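PDB 1W7C: lysyl oxidase from Pichia pastoris, which probably oxidises primary amines, including lysyl side chains, to aldehydes with the help of copper and a topaquinone cofactor made from one of its own tyrosines. Local coordinates for residues 380-385 against 399-404; 426-431 against 441-446; 98-103 against 111-116; 55-60 against 82-87. One frame throughout, in Å; residues are numbered along the deposited sequence. Where two conformers were deposited one is given.

Contact 1: 380-385 against 399-404; sequences GYFTTD and YCVFEN. With NAG (2-acetamido-2-deoxy-beta-D-glucopyranose), chain T.
Phe382 lays its CB over one face of the Tyr399 ring. Phe382 CB stands 3.4 Å from Tyr399 CZ and 20° off the normal through the ring centre, a CH-pi contact. The two rings are near parallel, with planes at 20°, but slid so far apart that they barely overlap. Tyr399 CG sits between its backbone N and carbonyl carbon (chi1 67°), which turns the ring toward strand 380-388, with one face against Phe382 CB. At the ring edge, near its plane, Thr384 CG2 lies 3.7 Å from Tyr399 CE2. An alanine at Tyr399 would take away this ring, and is likely to leave Phe382 CB and Thr384 CG2 facing a gap. Past the other end of Phe382, CE1 meets Val401 CG2 at 3.7 Å. Phe382, Tyr399 and Val401 share one face of an antiparallel beta hairpin formed by strands 380-388 and 391-405 of the enzyme domain. Gly380 and Val401 form a hydrogen-bonded pair; Gly380 N reaches Val401 O at 2.9 Å. Phe382 N bonds to Tyr399 O at 3.0 Å, while the return bond from Tyr399 N to Phe382 O is weak. On the other face, Tyr381 CE2 packs against Cys400 CB at 3.6 Å. Farther out, Cys400 is fixed by its disulfide to Cys375. Tyr399 OH is held by hydrogen bonds with Glu300 and Thr311, and Phe302 and Tyr295 meet the Phe382 ring edge-to-face.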
# COMPACT_ATOMS: atom_id res chain seq x y z
N GLY A 380 -22.31 -0.04 10.78
CA GLY A 380 -23.54 0.72 10.80
C GLY A 380 -23.71 1.44 9.46
O GLY A 380 -22.76 1.86 8.84
N TYR A 381 -24.98 1.59 9.06
CA TYR A 381 -25.32 2.15 7.76
C TYR A 381 -26.11 3.44 7.88
O TYR A 381 -26.92 3.61 8.81
CB TYR A 381 -26.16 1.14 6.97
CG TYR A 381 -25.37 -0.02 6.50
CD1 TYR A 381 -25.31 -1.17 7.23
CD2 TYR A 381 -24.61 0.06 5.34
CE1 TYR A 381 -24.55 -2.23 6.84
CE2 TYR A 381 -23.86 -0.99 4.92
CZ TYR A 381 -23.82 -2.14 5.67
OH TYR A 381 -23.03 -3.20 5.27
N PHE A 382 -25.88 4.32 6.91
CA PHE A 382 -26.46 5.67 6.90
C PHE A 382 -27.15 6.01 5.60
O PHE A 382 -26.72 5.59 4.53
CB PHE A 382 -25.35 6.71 7.25
CG PHE A 382 -24.88 6.50 8.66
CD1 PHE A 382 -23.89 5.58 8.94
CD2 PHE A 382 -25.56 7.08 9.73
CE1 PHE A 382 -23.56 5.27 10.26
CE2 PHE A 382 -25.24 6.79 11.05
CZ PHE A 382 -24.22 5.90 11.31
N THR A 383 -28.25 6.74 5.73
CA THR A 383 -29.10 7.14 4.64
C THR A 383 -28.72 8.56 4.23
O THR A 383 -28.54 9.45 5.08
CB THR A 383 -30.56 7.12 5.12
OG1 THR A 383 -30.92 5.78 5.48
CG2 THR A 383 -31.51 7.53 4.01
N THR A 384 -28.65 8.77 2.92
CA THR A 384 -28.41 10.08 2.33
C THR A 384 -29.45 10.35 1.25
O THR A 384 -30.25 9.49 0.96
CB THR A 384 -27.00 10.18 1.72
OG1 THR A 384 -26.87 9.20 0.68
CG2 THR A 384 -25.94 9.89 2.78
N ASP A 385 -29.39 11.52 0.64
CA ASP A 385 -30.39 11.87 -0.37
C ASP A 385 -29.83 12.78 -1.42
O ASP A 385 -28.76 13.40 -1.23
CB ASP A 385 -31.62 12.50 0.31
CG ASP A 385 -31.25 13.55 1.31
OD1 ASP A 385 -30.69 14.61 0.90
OD2 ASP A 385 -31.47 13.37 2.53
N TYR A 399 -23.73 4.79 2.93
CA TYR A 399 -22.38 4.63 3.40
C TYR A 399 -22.39 3.84 4.68
O TYR A 399 -23.41 3.73 5.34
CB TYR A 399 -21.62 5.95 3.51
CG TYR A 399 -22.10 6.93 4.57
CD1 TYR A 399 -21.53 6.94 5.83
CD2 TYR A 399 -23.05 7.87 4.29
CE1 TYR A 399 -21.90 7.87 6.78
CE2 TYR A 399 -23.43 8.83 5.24
CZ TYR A 399 -22.85 8.82 6.49
OH TYR A 399 -23.21 9.75 7.44
N CYS A 400 -21.25 3.23 5.00
CA CYS A 400 -21.14 2.44 6.21
C CYS A 400 -19.96 2.89 7.03
O CYS A 400 -18.98 3.46 6.49
CB CYS A 400 -21.02 0.92 5.92
SG CYS A 400 -19.40 0.46 5.22
N VAL A 401 -20.05 2.62 8.33
CA VAL A 401 -19.04 2.92 9.30
C VAL A 401 -18.74 1.67 10.11
O VAL A 401 -19.66 1.03 10.60
CB VAL A 401 -19.53 4.05 10.22
CG1 VAL A 401 -18.46 4.39 11.28
CG2 VAL A 401 -19.95 5.30 9.39
N PHE A 402 -17.48 1.29 10.22
CA PHE A 402 -17.10 0.11 10.97
C PHE A 402 -15.72 0.23 11.57
O PHE A 402 -14.85 0.95 11.06
CB PHE A 402 -17.20 -1.19 10.13
CG PHE A 402 -16.26 -1.25 8.95
CD1 PHE A 402 -16.63 -0.70 7.73
CD2 PHE A 402 -15.03 -1.90 9.05
CE1 PHE A 402 -15.79 -0.77 6.63
CE2 PHE A 402 -14.19 -1.98 7.93
CZ PHE A 402 -14.57 -1.42 6.73
N GLU A 403 -15.52 -0.47 12.68
CA GLU A 403 -14.21 -0.59 13.29
C GLU A 403 -13.55 -1.89 12.84
O GLU A 403 -14.08 -2.97 13.00
CB GLU A 403 -14.31 -0.54 14.81
CG GLU A 403 -12.92 -0.39 15.44
CD GLU A 403 -12.96 -0.26 16.96
OE1 GLU A 403 -13.78 -0.95 17.62
OE2 GLU A 403 -12.12 0.51 17.48
N ASN A 404 -12.40 -1.77 12.19
CA ASN A 404 -11.63 -2.95 11.82
C ASN A 404 -10.61 -3.27 12.89
O ASN A 404 -10.22 -2.39 13.65
CB ASN A 404 -10.92 -2.76 10.46
CG ASN A 404 -10.44 -4.07 9.86
OD1 ASN A 404 -11.09 -5.13 10.06
ND2 ASN A 404 -9.33 -4.03 9.10
C1 NAG T . -35.20 8.42 4.18
C2 NAG T . -36.57 8.92 4.67
C3 NAG T . -36.62 9.01 6.19
C4 NAG T . -36.24 7.66 6.79
C5 NAG T . -34.91 7.17 6.19
C6 NAG T . -34.56 5.77 6.69
C7 NAG T . -38.03 10.34 3.34
C8 NAG T . -38.65 11.70 3.35
N2 NAG T . -36.93 10.20 4.08
O3 NAG T . -37.92 9.36 6.64
O4 NAG T . -36.18 7.78 8.20
O5 NAG T . -35.02 7.14 4.78
O6 NAG T . -35.47 4.84 6.13
O7 NAG T . -38.54 9.42 2.69

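Contact 2: 426-431 against 441-446; sequences TLNVRF and NFLYKF
Phe431 and Phe442 point the same way and form an offset stack. Their ring centroids are 4.8 Å apart and the planes at 26°. Phe442 CD1 lies over one face of the Phe431 ring, near its rim, 3.4 Å from Phe431 CZ. On the other face, Arg430 crosses Asn441, with guanidinium and amide planes 83° apart. Arg430 NE gives a 2.8 Å bond to a lone pair of Asn441 OD1. The Arg430 chain bends at chi3 (-71°), which turns NE toward the amide. Leu443 CD1 packs over one guanidinium face, and a water accepts from Arg430 NH2 at the edge. The strands form an antiparallel beta hairpin of the enzyme domain, flanking the loop that carries the topaquinone at position 438. Asn428 and Lys445 run side by side. Lys445 bends twice near its end to bring NZ within 2.8 Å of Asn428 OD1. Asn428 ND2 donates to Thr426 OG1 at 3.0 Å, so both ends of the amide are held. Thr426 OG1 also hydrogen-bonds Glu406. Lys445 NZ makes salt bridges to the same Glu406, of its own chain, and to Asp407 of the second subunit, which probably balance its buried charge.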
# COMPACT_ATOMS: atom_id res chain seq x y z
N THR A 426 -9.09 0.39 13.76
CA THR A 426 -9.25 1.58 12.91
C THR A 426 -10.73 1.85 12.68
O THR A 426 -11.54 0.92 12.61
CB THR A 426 -8.57 1.43 11.55
OG1 THR A 426 -9.08 0.27 10.90
CG2 THR A 426 -7.08 1.30 11.72
N LEU A 427 -11.07 3.12 12.59
CA LEU A 427 -12.41 3.50 12.11
C LEU A 427 -12.37 3.57 10.59
O LEU A 427 -11.43 4.08 10.02
CB LEU A 427 -12.85 4.86 12.65
CG LEU A 427 -14.29 5.23 12.37
CD1 LEU A 427 -15.21 4.35 13.22
CD2 LEU A 427 -14.56 6.67 12.64
N ASN A 428 -13.44 3.09 9.96
CA ASN A 428 -13.51 2.98 8.52
C ASN A 428 -14.85 3.50 8.06
O ASN A 428 -15.89 3.08 8.60
CB ASN A 428 -13.36 1.51 8.12
CG ASN A 428 -11.99 0.97 8.41
OD1 ASN A 428 -11.09 1.10 7.57
ND2 ASN A 428 -11.76 0.48 9.65
N VAL A 429 -14.78 4.39 7.06
CA VAL A 429 -15.97 4.94 6.40
C VAL A 429 -15.85 4.56 4.92
O VAL A 429 -14.84 4.89 4.26
CB VAL A 429 -16.11 6.45 6.59
CG1 VAL A 429 -17.40 6.95 5.98
CG2 VAL A 429 -15.96 6.87 8.07
N ARG A 430 -16.85 3.80 4.43
CA ARG A 430 -16.85 3.38 3.03
C ARG A 430 -18.14 3.76 2.30
O ARG A 430 -19.23 3.73 2.89
CB ARG A 430 -16.72 1.85 2.95
CG ARG A 430 -17.06 1.24 1.62
CD ARG A 430 -16.79 -0.26 1.55
NE ARG A 430 -15.36 -0.53 1.52
CZ ARG A 430 -14.70 -1.35 2.30
NH1 ARG A 430 -15.34 -2.08 3.20
NH2 ARG A 430 -13.40 -1.47 2.18
N PHE A 431 -17.99 4.09 1.03
CA PHE A 431 -19.13 3.96 0.12
C PHE A 431 -18.62 3.41 -1.19
O PHE A 431 -17.41 3.46 -1.47
CB PHE A 431 -19.97 5.24 -0.02
CG PHE A 431 -19.45 6.24 -0.99
CD1 PHE A 431 -18.42 7.08 -0.65
CD2 PHE A 431 -20.00 6.35 -2.26
CE1 PHE A 431 -17.96 8.02 -1.55
CE2 PHE A 431 -19.54 7.32 -3.15
CZ PHE A 431 -18.52 8.12 -2.81
N ASN A 441 -14.68 1.74 -5.00
CA ASN A 441 -14.78 1.45 -3.59
C ASN A 441 -13.91 2.45 -2.85
O ASN A 441 -12.68 2.42 -3.00
CB ASN A 441 -14.32 0.00 -3.39
CG ASN A 441 -14.50 -0.49 -1.98
OD1 ASN A 441 -14.52 0.30 -1.02
ND2 ASN A 441 -14.65 -1.81 -1.85
N PHE A 442 -14.54 3.34 -2.08
CA PHE A 442 -13.86 4.45 -1.40
C PHE A 442 -13.78 4.14 0.08
O PHE A 442 -14.80 3.78 0.69
CB PHE A 442 -14.62 5.76 -1.59
CG PHE A 442 -14.78 6.18 -3.04
CD1 PHE A 442 -16.01 5.99 -3.66
CD2 PHE A 442 -13.76 6.74 -3.77
CE1 PHE A 442 -16.19 6.37 -4.98
CE2 PHE A 442 -13.94 7.11 -5.06
CZ PHE A 442 -15.16 6.92 -5.67
N LEU A 443 -12.60 4.28 0.66
CA LEU A 443 -12.40 3.99 2.07
C LEU A 443 -11.59 5.13 2.71
O LEU A 443 -10.62 5.60 2.16
CB LEU A 443 -11.68 2.65 2.24
CG LEU A 443 -11.52 2.17 3.67
CD1 LEU A 443 -12.85 1.83 4.30
CD2 LEU A 443 -10.61 0.96 3.70
N TYR A 444 -12.01 5.50 3.92
CA TYR A 444 -11.37 6.47 4.78
C TYR A 444 -11.12 5.73 6.10
O TYR A 444 -12.06 5.30 6.75
CB TYR A 444 -12.26 7.71 4.95
CG TYR A 444 -12.55 8.39 3.66
CD1 TYR A 444 -13.55 7.95 2.82
CD2 TYR A 444 -11.78 9.47 3.24
CE1 TYR A 444 -13.76 8.54 1.55
CE2 TYR A 444 -11.99 10.06 2.00
CZ TYR A 444 -12.99 9.63 1.18
OH TYR A 444 -13.17 10.27 -0.03
N LYS A 445 -9.83 5.61 6.48
CA LYS A 445 -9.40 4.77 7.59
C LYS A 445 -8.62 5.61 8.58
O LYS A 445 -7.60 6.23 8.22
CB LYS A 445 -8.53 3.65 7.01
CG LYS A 445 -8.05 2.67 8.08
CD LYS A 445 -7.04 1.65 7.51
CE LYS A 445 -7.70 0.63 6.56
NZ LYS A 445 -8.71 -0.26 7.19
N PHE A 446 -9.11 5.68 9.80
CA PHE A 446 -8.57 6.51 10.86
C PHE A 446 -7.85 5.64 11.92
O PHE A 446 -8.38 4.61 12.30
CB PHE A 446 -9.69 7.29 11.58
CG PHE A 446 -10.48 8.23 10.65
CD1 PHE A 446 -11.48 7.74 9.82
CD2 PHE A 446 -10.26 9.58 10.67
CE1 PHE A 446 -12.22 8.57 9.01
CE2 PHE A 446 -10.98 10.42 9.84
CZ PHE A 446 -11.92 9.92 9.01
O HOH W 1 -11.51 -0.52 0.32

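Contact 3: 98-103 against 111-116; sequences EELKVG and TTIEPL
The strands 98-103 and 112-115 run antiparallel, their short axes at 151°, with Lys101 opposite Glu114 as a hydrogen-bonded pair. Lys101 N donates to Glu114 O at 2.8 Å, and Glu114 N returns a bond to Lys101 O. On one face, Val102 and Ile113 lie side by side; Val102 CG2 is 4.1 Å from Ile113 CG1. The other branch of Ile113, CG2, points anti to the backbone N and meets Leu100 CB at 4.0 Å. Leu35 of helix 26-39 packs against both Val102 and Ile113. The Lys101 and Glu114 face is polar. One water donates to Glu114 OE1 at 2.8 Å. A second water donates to Lys101 O. At the far end, Leu116 N bonds to Glu99 O, and Glu98 OE2 rests 3.6 Å from Pro115 CB. Glu98 OE2 is also held by Lys126 and Ser125. The arrangement is an antiparallel beta hairpin at the margin of the N2 domain sheet, with one face packed on a helix and the other hydrated beside the glycan that touches Glu114.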
# COMPACT_ATOMS: atom_id res chain seq x y z
N GLU A 98 -28.58 27.31 -16.52
CA GLU A 98 -28.12 28.35 -15.63
C GLU A 98 -28.14 27.87 -14.19
O GLU A 98 -29.09 27.23 -13.74
CB GLU A 98 -28.89 29.66 -15.79
CG GLU A 98 -28.16 30.82 -15.07
CD GLU A 98 -28.67 32.20 -15.42
OE1 GLU A 98 -29.80 32.31 -15.92
OE2 GLU A 98 -27.94 33.18 -15.10
N GLU A 99 -27.06 28.20 -13.48
CA GLU A 99 -26.97 27.96 -12.06
C GLU A 99 -27.52 29.20 -11.36
O GLU A 99 -27.15 30.35 -11.71
CB GLU A 99 -25.50 27.70 -11.68
CG GLU A 99 -24.87 26.58 -12.49
CD GLU A 99 -23.50 26.15 -12.01
OE1 GLU A 99 -23.44 25.56 -10.90
OE2 GLU A 99 -22.54 26.42 -12.74
N LEU A 100 -28.40 28.96 -10.39
CA LEU A 100 -29.09 29.97 -9.64
C LEU A 100 -28.99 29.66 -8.15
O LEU A 100 -29.14 28.52 -7.74
CB LEU A 100 -30.58 30.02 -10.06
CG LEU A 100 -30.85 30.26 -11.55
CD1 LEU A 100 -32.34 30.05 -11.79
CD2 LEU A 100 -30.42 31.62 -12.02
N LYS A 101 -28.74 30.71 -7.36
CA LYS A 101 -28.76 30.64 -5.90
C LYS A 101 -30.16 30.98 -5.43
O LYS A 101 -30.72 32.01 -5.83
CB LYS A 101 -27.75 31.61 -5.32
CG LYS A 101 -27.73 31.69 -3.78
CD LYS A 101 -26.63 32.65 -3.33
CE LYS A 101 -26.98 33.42 -2.07
NZ LYS A 101 -25.76 34.05 -1.46
N VAL A 102 -30.72 30.11 -4.60
CA VAL A 102 -32.03 30.35 -3.98
C VAL A 102 -31.85 30.36 -2.48
O VAL A 102 -31.45 29.37 -1.89
CB VAL A 102 -33.09 29.30 -4.36
CG1 VAL A 102 -34.43 29.67 -3.75
CG2 VAL A 102 -33.20 29.16 -5.89
N GLY A 103 -32.12 31.50 -1.88
CA GLY A 103 -31.98 31.64 -0.45
C GLY A 103 -32.12 33.07 0.03
O GLY A 103 -32.29 33.98 -0.77
N THR A 111 -36.07 35.87 0.74
CA THR A 111 -35.52 34.92 -0.22
C THR A 111 -35.50 35.50 -1.61
O THR A 111 -36.48 36.08 -2.08
CB THR A 111 -36.34 33.64 -0.24
OG1 THR A 111 -36.37 33.10 1.07
CG2 THR A 111 -35.70 32.57 -1.10
N THR A 112 -34.38 35.28 -2.29
CA THR A 112 -34.22 35.68 -3.66
C THR A 112 -33.70 34.54 -4.52
O THR A 112 -33.23 33.52 -4.03
CB THR A 112 -33.25 36.87 -3.78
OG1 THR A 112 -31.95 36.49 -3.30
CG2 THR A 112 -33.69 38.05 -2.87
N ILE A 113 -33.80 34.76 -5.82
CA ILE A 113 -33.17 33.92 -6.82
C ILE A 113 -32.22 34.77 -7.65
O ILE A 113 -32.64 35.77 -8.23
CB ILE A 113 -34.22 33.29 -7.73
CG1 ILE A 113 -35.28 32.54 -6.90
CG2 ILE A 113 -33.55 32.40 -8.76
CD1 ILE A 113 -36.45 31.98 -7.73
N GLU A 114 -30.94 34.38 -7.69
CA GLU A 114 -29.91 35.15 -8.37
C GLU A 114 -29.04 34.23 -9.21
O GLU A 114 -28.81 33.09 -8.82
CB GLU A 114 -29.00 35.84 -7.35
CG GLU A 114 -29.70 36.73 -6.33
CD GLU A 114 -28.77 37.16 -5.21
OE1 GLU A 114 -27.57 36.75 -5.23
OE2 GLU A 114 -29.22 37.88 -4.30
N PRO A 115 -28.49 34.73 -10.31
CA PRO A 115 -27.44 33.99 -11.01
C PRO A 115 -26.29 33.63 -10.05
O PRO A 115 -25.90 34.41 -9.20
CB PRO A 115 -26.98 34.96 -12.11
CG PRO A 115 -28.09 35.90 -12.30
CD PRO A 115 -28.76 36.02 -10.97
N LEU A 116 -25.78 32.42 -10.22
CA LEU A 116 -24.75 31.86 -9.35
C LEU A 116 -23.55 31.45 -10.17
O LEU A 116 -23.66 30.60 -11.07
CB LEU A 116 -25.31 30.66 -8.61
CG LEU A 116 -24.39 29.90 -7.69
CD1 LEU A 116 -23.80 30.79 -6.61
CD2 LEU A 116 -25.17 28.76 -7.05
O HOH W 2 -30.28 34.16 -3.93
O HOH W 3 -27.05 36.89 -2.45

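Contact 4: 55-60 against 82-87; sequences VLWIET and NARTVV
Val86 O accepts two backbone bonds, from Leu56 N at 2.8 Å and from Trp57 N at 3.3 Å. Two residues thus face one, which is a classic beta bulge and shifts the register of the antiparallel strands by one. Leu56 takes up the bulge with a psi of -59°. Past it, Trp57 and Val86 point the same way, and Val86 CG2 meets the edge of the indole at Trp57 CE3, 3.7 Å away. The same CG2 lies over one face of the Arg84 guanidinium. Arg84 runs extended from CG to NE beside Glu59 and forms a salt bridge, its NH1 2.9 Å from Glu59 OE2. The carboxylate oxygen lies near the guanidinium plane, but NH1 comes in from above the carboxylate plane, the two planes being 57° apart. Arg84 NE makes a second salt bridge, to Glu99 on the next strand. A leucine in place of Arg84 would probably leave both Glu59 and Glu99 without their cationic mate. On the other face, Ile58 CG1 packs on Thr85 CG2 at 4.0 Å, next to Val32 of helix 26-39. Two carboxylates around one guanidinium probably help the buried arginine keep its charge, and they tie three neighbouring strands together through side chains.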
# COMPACT_ATOMS: atom_id res chain seq x y z
N VAL A 55 -36.16 22.00 -14.36
CA VAL A 55 -35.19 21.98 -13.28
C VAL A 55 -34.39 20.66 -13.29
O VAL A 55 -34.97 19.56 -13.31
CB VAL A 55 -35.90 22.16 -11.91
CG1 VAL A 55 -34.91 22.12 -10.73
CG2 VAL A 55 -36.66 23.48 -11.89
N LEU A 56 -33.07 20.77 -13.20
CA LEU A 56 -32.23 19.57 -13.07
C LEU A 56 -31.91 19.22 -11.63
O LEU A 56 -32.19 18.11 -11.19
CB LEU A 56 -30.90 19.71 -13.84
CG LEU A 56 -30.91 19.59 -15.34
CD1 LEU A 56 -31.35 20.90 -15.96
CD2 LEU A 56 -29.50 19.20 -15.82
N TRP A 57 -31.28 20.17 -10.94
CA TRP A 57 -30.65 19.93 -9.65
C TRP A 57 -31.02 21.01 -8.63
O TRP A 57 -31.21 22.18 -9.00
CB TRP A 57 -29.13 19.90 -9.81
CG TRP A 57 -28.66 18.75 -10.63
CD1 TRP A 57 -29.17 17.47 -10.63
CD2 TRP A 57 -27.64 18.77 -11.62
NE1 TRP A 57 -28.49 16.70 -11.55
CE2 TRP A 57 -27.54 17.47 -12.16
CE3 TRP A 57 -26.76 19.77 -12.11
CZ2 TRP A 57 -26.63 17.14 -13.17
CZ3 TRP A 57 -25.86 19.44 -13.11
CH2 TRP A 57 -25.80 18.13 -13.63
N ILE A 58 -31.16 20.59 -7.38
CA ILE A 58 -31.39 21.46 -6.24
C ILE A 58 -30.63 20.87 -5.06
O ILE A 58 -30.94 19.76 -4.63
CB ILE A 58 -32.88 21.56 -5.85
CG1 ILE A 58 -33.73 22.08 -7.00
CG2 ILE A 58 -33.01 22.45 -4.62
CD1 ILE A 58 -35.23 22.04 -6.74
N GLU A 59 -29.59 21.58 -4.60
CA GLU A 59 -28.75 21.07 -3.54
C GLU A 59 -28.23 22.18 -2.63
O GLU A 59 -28.34 23.36 -2.94
CB GLU A 59 -27.57 20.27 -4.09
CG GLU A 59 -26.57 21.12 -4.83
CD GLU A 59 -25.22 20.45 -5.05
OE1 GLU A 59 -25.00 19.32 -4.57
OE2 GLU A 59 -24.38 21.11 -5.70
N THR A 60 -27.63 21.77 -1.50
CA THR A 60 -27.02 22.74 -0.60
C THR A 60 -25.88 23.49 -1.26
O THR A 60 -25.00 22.86 -1.84
CB THR A 60 -26.51 22.03 0.62
OG1 THR A 60 -27.63 21.43 1.30
CG2 THR A 60 -25.86 23.00 1.61
N ASN A 82 -28.58 28.20 1.96
CA ASN A 82 -28.85 28.51 0.57
C ASN A 82 -28.85 27.23 -0.24
O ASN A 82 -28.14 26.26 0.09
CB ASN A 82 -27.74 29.40 0.02
CG ASN A 82 -27.75 30.80 0.61
OD1 ASN A 82 -28.79 31.45 0.68
ND2 ASN A 82 -26.58 31.28 1.01
N ALA A 83 -29.59 27.25 -1.35
CA ALA A 83 -29.54 26.22 -2.36
C ALA A 83 -28.85 26.70 -3.63
O ALA A 83 -29.04 27.81 -4.07
CB ALA A 83 -30.96 25.77 -2.70
N ARG A 84 -28.08 25.80 -4.22
CA ARG A 84 -27.65 25.87 -5.62
C ARG A 84 -28.69 25.09 -6.42
O ARG A 84 -29.03 23.95 -6.07
CB ARG A 84 -26.30 25.20 -5.79
CG ARG A 84 -25.89 24.96 -7.25
CD ARG A 84 -24.63 24.17 -7.39
NE ARG A 84 -24.30 23.88 -8.77
CZ ARG A 84 -24.15 22.67 -9.28
NH1 ARG A 84 -24.36 21.57 -8.54
NH2 ARG A 84 -23.81 22.57 -10.59
N THR A 85 -29.20 25.71 -7.47
CA THR A 85 -30.08 25.02 -8.43
C THR A 85 -29.52 25.17 -9.82
O THR A 85 -28.81 26.12 -10.13
CB THR A 85 -31.51 25.61 -8.34
OG1 THR A 85 -31.53 26.95 -8.86
CG2 THR A 85 -31.98 25.73 -6.87
N VAL A 86 -29.77 24.18 -10.65
CA VAL A 86 -29.41 24.25 -12.05
C VAL A 86 -30.71 24.01 -12.82
O VAL A 86 -31.39 22.98 -12.62
CB VAL A 86 -28.32 23.23 -12.43
CG1 VAL A 86 -27.93 23.39 -13.89
CG2 VAL A 86 -27.10 23.35 -11.48
N VAL A 87 -31.01 24.96 -13.72
CA VAL A 87 -32.26 24.99 -14.46
C VAL A 87 -31.88 25.14 -15.93
O VAL A 87 -31.06 25.98 -16.30
CB VAL A 87 -33.15 26.17 -14.01
CG1 VAL A 87 -34.45 26.24 -14.82
CG2 VAL A 87 -33.42 26.11 -12.50

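The four contacts fall into two pairs. Along the chain the order is contact 4, contact 3, contact 1, contact 2. Contacts 4 and 3 have centres 9 Å apart in the antiparallel sheet of the N2 domain, where strands 82-89 and 96-103 are direct neighbours. Contacts 1 and 2, also 9 Å apart between centres, lie in the enzyme domain and meet where strand 391-405 pairs with strand 418-433. Both reach the second subunit, whereas contacts 3 and 4 touch no other protein chain. Between the pairs, contacts 1 and 4 come nearest, about 7 Å between nearest atoms without touching. Trp57 of contact 4 hydrogen-bonds Glu388 of strand 380-388, which links the N2 sheet to the hairpin of contact 1.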